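Local coordinates for protein transcriptional repressor (Vibrio fischeri, PDB 3KV1) that probably binds a sugar or related effector and probably regulates transcription as a DNA-binding repressor of the SorC family, at residues A[13-18]-A[258-263]; A[18-23]-A[239-244]; A[26-31]-A[35-40]. All blocks are in the same frame, centred on the assembly; numbering follows the deposited sequence. Where two conformers were deposited one is given.

Overall arrangement
Contacts 1 and 2 lie on the same side of the putative sugar-binding domain, where the first and last helices of the modelled chain meet the parallel strands 24-28 and 248-252. They share helix 10-20 and Glu-18, and their centres are about 9 Å apart; Val-17 O probably accepts a hydrogen bond from Leu-22 N between them. Contact 3, centred about 17 Å from contact 1 and 20 Å from contact 2, follows strand 24-28 into helix 34-52. In the conformer given, Glu-13 OE1 of contact 1 probably accepts from Ile-27 N of contact 3. Contacts 1 and 2 are apolar across their segments, whereas contact 3 is built on amide hydrogen bonds.

Contact 1 (A[13-18]-A[258-263]); sequences EQKLVE and ALLNLA
Leu-260 reaches from helix 258-263 against Lys-15 and Leu-16 on helix 13-18, and its side chain can be followed outward from the backbone. Its CB points toward the facing helix. CG, placed anti to the carbonyl carbon (chi1 -66°), already meets Leu-16 CD2 at 3.9 Å. There the two branches part. CD1 goes to Lys-15, lying 3.9 Å from Lys-15 CB and less closely against its CD; Leu-260 CD2 meets Leu-16 CD2 at 3.8 Å and also borders Lys-15 CB and backbone O. Both neighbours cross the Leu-260 side chain at about a right angle. Lys-15 starts toward the other helix, but its extended chain then leads the ammonium end away, so that methylenes do the touching. Leu-16 reaches the interface by its CD2 branch, which also approaches Leu-259 CB at a looser 4.3 Å.

The segment axes come within 10.5 Å and cross at 45°, a rather wide separation bridged by leucine branches. Behind this layer, Leu-16 packs on Ala-25 and Ile-27 of strand 24-28, while Leu-259 rests on Ile-237, Met-238 and Leu-241 of helix 234-242. The contact therefore joins the N-terminal and C-terminal helices of the modelled chain beside the parallel strands 24-28 and 248-252 of the mixed sheet. No hydrogen bond or salt bridge spans the two segments: the attachment is by dispersion and burial of hydrocarbon, with the Lys-15 methylenes forming its exposed margin and its charged end carried clear of the leucines.

Contact 2 (A[18-23]-A[239-244]); sequences EKFNLK and GALRTG
Phe-20, near the end of helix 10-20, lays one ring face against Leu-241 of helix 234-242, while CG of Lys-19, from its own helix, covers the opposite face. Leu-241 CD1 stands 3.8 Å from the centroid of the Phe-20 ring and only 3° off its normal, a CH-pi contact centred so well that all six ring carbons are nearly equidistant from the methyl. Asn-21 is the first residue to leave helical phi/psi; its positive phi (55°) turns the chain toward strand 24-28. Leu-22 then brings CD2 to 4.1 Å from Leu-241 CD2, crossing that side chain at about a right angle. The two methyl branches of Leu-241 thus serve different partners, CD1 the aromatic face and CD2 the leucine beyond the turn.

Leu-259 of helix 253-264 touches Phe-20, and Leu-249 of strand 248-252 adjoins Leu-22 and Leu-241. These neighbours make the site a small core where three helices and the sheet converge. With no hydrogen bond across it, the contact relies on close-fitting apolar surfaces and the weak attraction of a methyl for a pi face.

Contact 3 (A[26-31]-A[35-40]); sequences LISLDQ and NEQRKQ
Gln-37, in the first turn of helix 34-52, turns its amide back onto the loop that follows strand 24-28. CG lies anti to the backbone N (chi1 -164°), and a bend at chi2 brings the amide to the loop. Its NE2 donates to Leu-29 O at 2.9 Å in a fairly straight bond (164°), close to the Gln-37 amide plane but from above the Leu-29 carbonyl plane. A second bond, to Ser-28 OG, is weak and depends on the conformer given; that hydroxyl also has a weak bond to Thr-251 O. Gln-37 OE1 accepts from Gln-31 N at 2.8 Å and from a water that also donates to Asp-30 OD1. Gln-31 NE2, 3.1 Å from Leu-29 O, reaches this carbonyl from the face opposite Gln-37 NE2.

Beside these bonds the Gln-31 amide rests on the Gln-40 CG methylene, and Ser-28 CB faces Gln-40 CB. Asp-30 OD2 is hydrogen-bonded to Ser-254 OG, tying the loop to helix 253-264. This is the strand-to-helix connection of a beta-alpha unit, consistent with the domain's Rossmann-like clan. One buried glutamine satisfies a carbonyl and an N-H of it, and the two-ended grip would limit rotation of its amide.

Contact 1 (A[13-18]-A[258-263])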
# COMPACT_ATOMS: atom_id res chain seq x y z
N GLU A 13 3.35 19.25 -32.52
CA GLU A 13 3.69 19.53 -31.13
C GLU A 13 3.66 21.05 -30.86
O GLU A 13 3.12 21.50 -29.85
CB GLU A 13 5.05 18.89 -30.76
CG GLU A 13 5.00 17.35 -30.67
CD GLU A 13 6.39 16.69 -30.48
OE1 GLU A 13 6.45 15.55 -29.96
OE2 GLU A 13 7.40 17.31 -30.87
N GLN A 14 4.19 21.82 -31.80
CA GLN A 14 4.23 23.27 -31.69
C GLN A 14 2.82 23.86 -31.70
O GLN A 14 2.51 24.73 -30.90
CB GLN A 14 5.08 23.86 -32.83
CG GLN A 14 6.45 23.20 -32.94
CD GLN A 14 7.29 23.74 -34.08
OE1 GLN A 14 7.02 24.83 -34.60
NE2 GLN A 14 8.31 22.98 -34.48
N LYS A 15 1.96 23.35 -32.60
CA LYS A 15 0.58 23.82 -32.66
C LYS A 15 -0.18 23.50 -31.40
O LYS A 15 -0.97 24.33 -30.91
CB LYS A 15 -0.14 23.25 -33.89
CG LYS A 15 0.33 23.86 -35.23
CD LYS A 15 -0.28 23.11 -36.43
CE LYS A 15 0.23 23.65 -37.77
NZ LYS A 15 -0.33 22.86 -38.91
N LEU A 16 0.02 22.29 -30.87
CA LEU A 16 -0.63 21.89 -29.62
C LEU A 16 -0.20 22.76 -28.42
O LEU A 16 -1.02 23.19 -27.62
CB LEU A 16 -0.33 20.43 -29.30
CG LEU A 16 -1.07 19.39 -30.13
CD1 LEU A 16 -0.65 18.00 -29.70
CD2 LEU A 16 -2.60 19.59 -29.96
N VAL A 17 1.10 22.98 -28.31
CA VAL A 17 1.66 23.79 -27.25
C VAL A 17 1.05 25.18 -27.30
O VAL A 17 0.60 25.70 -26.29
CB VAL A 17 3.19 23.86 -27.36
CG1 VAL A 17 3.76 25.05 -26.55
CG2 VAL A 17 3.81 22.52 -26.90
N GLU A 18 0.99 25.75 -28.50
CA GLU A 18 0.46 27.09 -28.66
C GLU A 18 -1.03 27.12 -28.36
O GLU A 18 -1.51 27.99 -27.65
CB GLU A 18 0.71 27.59 -30.08
CG GLU A 18 1.13 29.04 -30.13
CD GLU A 18 1.09 29.61 -31.54
OE1 GLU A 18 0.71 28.87 -32.47
OE2 GLU A 18 1.45 30.80 -31.70
N ALA A 258 -7.07 15.47 -34.23
CA ALA A 258 -8.46 15.61 -33.75
C ALA A 258 -8.64 16.84 -32.86
O ALA A 258 -9.64 17.57 -33.01
CB ALA A 258 -8.91 14.35 -32.99
N LEU A 259 -7.69 17.05 -31.95
CA LEU A 259 -7.72 18.16 -30.98
C LEU A 259 -7.62 19.49 -31.69
O LEU A 259 -8.34 20.44 -31.35
CB LEU A 259 -6.56 18.03 -30.00
CG LEU A 259 -6.68 16.80 -29.08
CD1 LEU A 259 -5.41 16.63 -28.30
CD2 LEU A 259 -7.90 16.92 -28.18
N LEU A 260 -6.72 19.57 -32.68
CA LEU A 260 -6.54 20.82 -33.43
C LEU A 260 -7.77 21.13 -34.27
O LEU A 260 -8.16 22.29 -34.41
CB LEU A 260 -5.27 20.77 -34.30
CG LEU A 260 -3.99 20.71 -33.46
CD1 LEU A 260 -2.79 20.45 -34.38
CD2 LEU A 260 -3.82 22.00 -32.66
N ASN A 261 -8.36 20.09 -34.86
CA ASN A 261 -9.61 20.26 -35.57
C ASN A 261 -10.75 20.72 -34.66
O ASN A 261 -11.49 21.64 -35.02
CB ASN A 261 -10.00 18.95 -36.26
CG ASN A 261 -11.15 19.11 -37.21
OD1 ASN A 261 -11.06 19.86 -38.20
ND2 ASN A 261 -12.23 18.37 -36.95
N LEU A 262 -10.89 20.09 -33.50
CA LEU A 262 -11.95 20.46 -32.57
C LEU A 262 -11.77 21.91 -32.10
O LEU A 262 -12.74 22.66 -31.96
CB LEU A 262 -11.91 19.54 -31.32
CG LEU A 262 -12.34 18.09 -31.56
CD1 LEU A 262 -12.10 17.20 -30.32
CD2 LEU A 262 -13.81 18.07 -31.99
N ALA A 263 -10.53 22.31 -31.84
CA ALA A 263 -10.24 23.67 -31.38
C ALA A 263 -10.49 24.72 -32.46
O ALA A 263 -11.06 25.79 -32.19
CB ALA A 263 -8.80 23.77 -30.84

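Contact 2 (A[18-23]-A[239-244])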
# COMPACT_ATOMS: atom_id res chain seq x y z
N GLU A 18 0.99 25.75 -28.50
CA GLU A 18 0.46 27.09 -28.66
C GLU A 18 -1.03 27.12 -28.36
O GLU A 18 -1.51 27.99 -27.65
CB GLU A 18 0.71 27.59 -30.08
CG GLU A 18 1.13 29.04 -30.13
CD GLU A 18 1.09 29.61 -31.54
OE1 GLU A 18 0.71 28.87 -32.47
OE2 GLU A 18 1.45 30.80 -31.70
N LYS A 19 -1.76 26.15 -28.90
CA LYS A 19 -3.21 26.16 -28.78
C LYS A 19 -3.71 25.89 -27.36
O LYS A 19 -4.71 26.47 -26.95
CB LYS A 19 -3.81 25.14 -29.77
CG LYS A 19 -5.29 25.33 -30.04
CD LYS A 19 -5.49 26.61 -30.85
CE LYS A 19 -6.91 26.73 -31.37
NZ LYS A 19 -7.24 28.13 -31.76
N PHE A 20 -3.01 25.01 -26.63
CA PHE A 20 -3.53 24.54 -25.35
C PHE A 20 -2.70 25.01 -24.15
O PHE A 20 -2.89 24.53 -23.04
CB PHE A 20 -3.69 23.02 -25.36
CG PHE A 20 -4.71 22.54 -26.36
CD1 PHE A 20 -6.06 22.82 -26.18
CD2 PHE A 20 -4.32 21.84 -27.51
CE1 PHE A 20 -7.02 22.39 -27.10
CE2 PHE A 20 -5.27 21.41 -28.45
CZ PHE A 20 -6.62 21.68 -28.25
N ASN A 21 -1.80 25.96 -24.39
CA ASN A 21 -0.97 26.50 -23.32
C ASN A 21 -0.21 25.41 -22.56
O ASN A 21 -0.20 25.38 -21.34
CB ASN A 21 -1.86 27.26 -22.36
CG ASN A 21 -1.37 28.63 -22.10
OD1 ASN A 21 -0.60 28.86 -21.16
ND2 ASN A 21 -1.79 29.57 -22.95
N LEU A 22 0.43 24.50 -23.29
CA LEU A 22 1.18 23.44 -22.65
C LEU A 22 2.62 23.86 -22.50
O LEU A 22 3.10 24.78 -23.18
CB LEU A 22 1.17 22.19 -23.53
CG LEU A 22 -0.25 21.69 -23.86
CD1 LEU A 22 -0.23 20.66 -25.01
CD2 LEU A 22 -0.81 21.07 -22.60
N LYS A 23 3.31 23.15 -21.64
CA LYS A 23 4.77 23.19 -21.59
C LYS A 23 5.38 22.35 -22.72
O LYS A 23 6.40 22.72 -23.30
CB LYS A 23 5.26 22.62 -20.25
CG LYS A 23 5.07 23.61 -19.08
CD LYS A 23 5.89 23.17 -17.81
CE LYS A 23 5.49 23.90 -16.52
NZ LYS A 23 6.47 23.48 -15.45
N GLY A 239 -12.00 17.67 -23.30
CA GLY A 239 -12.51 18.08 -21.99
C GLY A 239 -11.37 18.28 -20.99
O GLY A 239 -11.33 19.27 -20.25
N ALA A 240 -10.45 17.32 -20.96
CA ALA A 240 -9.34 17.38 -20.03
C ALA A 240 -8.44 18.59 -20.30
O ALA A 240 -8.03 19.27 -19.37
CB ALA A 240 -8.53 16.07 -20.09
N LEU A 241 -8.13 18.84 -21.58
CA LEU A 241 -7.33 20.01 -21.92
C LEU A 241 -8.03 21.29 -21.49
O LEU A 241 -7.39 22.21 -21.01
CB LEU A 241 -7.01 20.04 -23.41
CG LEU A 241 -5.93 19.04 -23.79
CD1 LEU A 241 -5.94 18.93 -25.31
CD2 LEU A 241 -4.54 19.42 -23.25
N ARG A 242 -9.36 21.31 -21.61
CA ARG A 242 -10.10 22.51 -21.25
C ARG A 242 -10.08 22.82 -19.76
O ARG A 242 -10.34 23.97 -19.39
CB ARG A 242 -11.53 22.48 -21.82
CG ARG A 242 -11.47 22.66 -23.33
CD ARG A 242 -12.85 22.53 -23.93
NE ARG A 242 -12.86 22.81 -25.37
CZ ARG A 242 -13.76 22.31 -26.21
NH1 ARG A 242 -14.71 21.50 -25.75
NH2 ARG A 242 -13.71 22.61 -27.51
N THR A 243 -9.73 21.85 -18.90
CA THR A 243 -9.71 22.12 -17.46
C THR A 243 -8.57 23.05 -17.13
O THR A 243 -8.57 23.67 -16.08
CB THR A 243 -9.43 20.88 -16.60
OG1 THR A 243 -8.12 20.38 -16.91
CG2 THR A 243 -10.47 19.82 -16.85
N GLY A 244 -7.58 23.09 -18.01
CA GLY A 244 -6.40 23.93 -17.82
C GLY A 244 -5.30 23.31 -16.97
O GLY A 244 -4.26 23.94 -16.74

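Contact 3 (A[26-31]-A[35-40])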
# COMPACT_ATOMS: atom_id res chain seq x y z
N LEU A 26 4.09 15.63 -26.49
CA LEU A 26 4.90 14.49 -26.90
C LEU A 26 3.99 13.64 -27.83
O LEU A 26 3.05 13.00 -27.36
CB LEU A 26 5.28 13.67 -25.66
CG LEU A 26 5.97 14.52 -24.56
CD1 LEU A 26 6.29 13.64 -23.35
CD2 LEU A 26 7.26 15.09 -25.15
N ILE A 27 4.30 13.62 -29.13
CA ILE A 27 3.39 12.98 -30.09
C ILE A 27 4.01 11.75 -30.73
O ILE A 27 5.09 11.81 -31.33
CB ILE A 27 2.98 13.99 -31.18
CG1 ILE A 27 2.25 15.17 -30.56
CG2 ILE A 27 2.12 13.33 -32.27
CD1 ILE A 27 1.04 14.77 -29.74
N SER A 28 3.32 10.62 -30.61
CA SER A 28 3.80 9.36 -31.16
C SER A 28 3.08 9.05 -32.48
O SER A 28 1.90 9.41 -32.67
CB SER A 28 3.61 8.22 -30.13
OG SER A 28 2.24 7.95 -29.93
N LEU A 29 3.78 8.40 -33.39
CA LEU A 29 3.16 8.02 -34.66
C LEU A 29 2.02 7.04 -34.41
O LEU A 29 2.04 6.28 -33.43
CB LEU A 29 4.20 7.39 -35.59
CG LEU A 29 5.33 8.35 -35.96
CD1 LEU A 29 6.37 7.65 -36.79
CD2 LEU A 29 4.75 9.56 -36.72
N ASP A 30 1.02 7.05 -35.28
CA ASP A 30 -0.09 6.12 -35.15
C ASP A 30 0.34 4.66 -35.24
O ASP A 30 1.15 4.28 -36.11
CB ASP A 30 -1.17 6.40 -36.22
CG ASP A 30 -1.88 7.74 -36.01
OD1 ASP A 30 -1.98 8.21 -34.84
OD2 ASP A 30 -2.35 8.32 -37.01
N GLN A 31 -0.21 3.85 -34.34
CA GLN A 31 0.10 2.42 -34.23
C GLN A 31 -1.10 1.55 -34.60
O GLN A 31 -2.23 2.05 -34.64
CB GLN A 31 0.52 2.10 -32.79
CG GLN A 31 1.71 2.92 -32.34
CD GLN A 31 2.90 2.62 -33.19
OE1 GLN A 31 3.18 1.46 -33.49
NE2 GLN A 31 3.61 3.66 -33.64
N ASN A 35 -2.93 -1.16 -27.66
CA ASN A 35 -1.81 -1.63 -26.83
C ASN A 35 -0.52 -1.02 -27.35
O ASN A 35 0.24 -0.42 -26.59
CB ASN A 35 -1.69 -3.16 -26.86
CG ASN A 35 -2.83 -3.86 -26.14
OD1 ASN A 35 -3.51 -3.29 -25.30
ND2 ASN A 35 -3.05 -5.13 -26.47
N GLU A 36 -0.29 -1.18 -28.65
CA GLU A 36 0.94 -0.67 -29.29
C GLU A 36 0.97 0.84 -29.20
O GLU A 36 2.04 1.45 -28.96
CB GLU A 36 1.07 -1.14 -30.75
CG GLU A 36 1.28 -2.64 -30.91
CD GLU A 36 2.48 -3.16 -30.13
OE1 GLU A 36 3.46 -2.40 -29.94
OE2 GLU A 36 2.46 -4.33 -29.70
N GLN A 37 -0.19 1.48 -29.37
CA GLN A 37 -0.17 2.92 -29.19
C GLN A 37 0.24 3.36 -27.78
O GLN A 37 1.04 4.30 -27.64
CB GLN A 37 -1.53 3.56 -29.52
CG GLN A 37 -1.42 5.08 -29.70
CD GLN A 37 -0.73 5.42 -31.02
OE1 GLN A 37 -1.26 5.10 -32.08
NE2 GLN A 37 0.44 6.07 -30.97
N ARG A 38 -0.30 2.70 -26.75
CA ARG A 38 0.06 3.03 -25.36
C ARG A 38 1.54 2.85 -25.09
O ARG A 38 2.14 3.61 -24.32
CB ARG A 38 -0.72 2.17 -24.37
CG ARG A 38 -2.16 2.62 -24.12
CD ARG A 38 -2.71 1.93 -22.87
NE ARG A 38 -2.83 0.49 -23.07
CZ ARG A 38 -3.96 -0.13 -23.40
NH1 ARG A 38 -5.07 0.58 -23.57
NH2 ARG A 38 -3.98 -1.44 -23.57
N LYS A 39 2.13 1.83 -25.70
CA LYS A 39 3.55 1.57 -25.52
C LYS A 39 4.36 2.70 -26.10
O LYS A 39 5.38 3.09 -25.53
CB LYS A 39 3.95 0.30 -26.23
CG LYS A 39 3.53 -0.94 -25.46
CD LYS A 39 3.91 -2.19 -26.27
CE LYS A 39 3.83 -3.45 -25.42
NZ LYS A 39 4.31 -4.62 -26.22
N GLN A 40 3.95 3.20 -27.27
CA GLN A 40 4.77 4.21 -27.93
C GLN A 40 4.64 5.57 -27.23
O GLN A 40 5.60 6.33 -27.17
CB GLN A 40 4.45 4.32 -29.43
CG GLN A 40 4.86 3.11 -30.20
CD GLN A 40 6.35 2.91 -30.12
OE1 GLN A 40 7.11 3.86 -30.32
NE2 GLN A 40 6.78 1.70 -29.79
O HOH W 1 -3.68 6.07 -33.33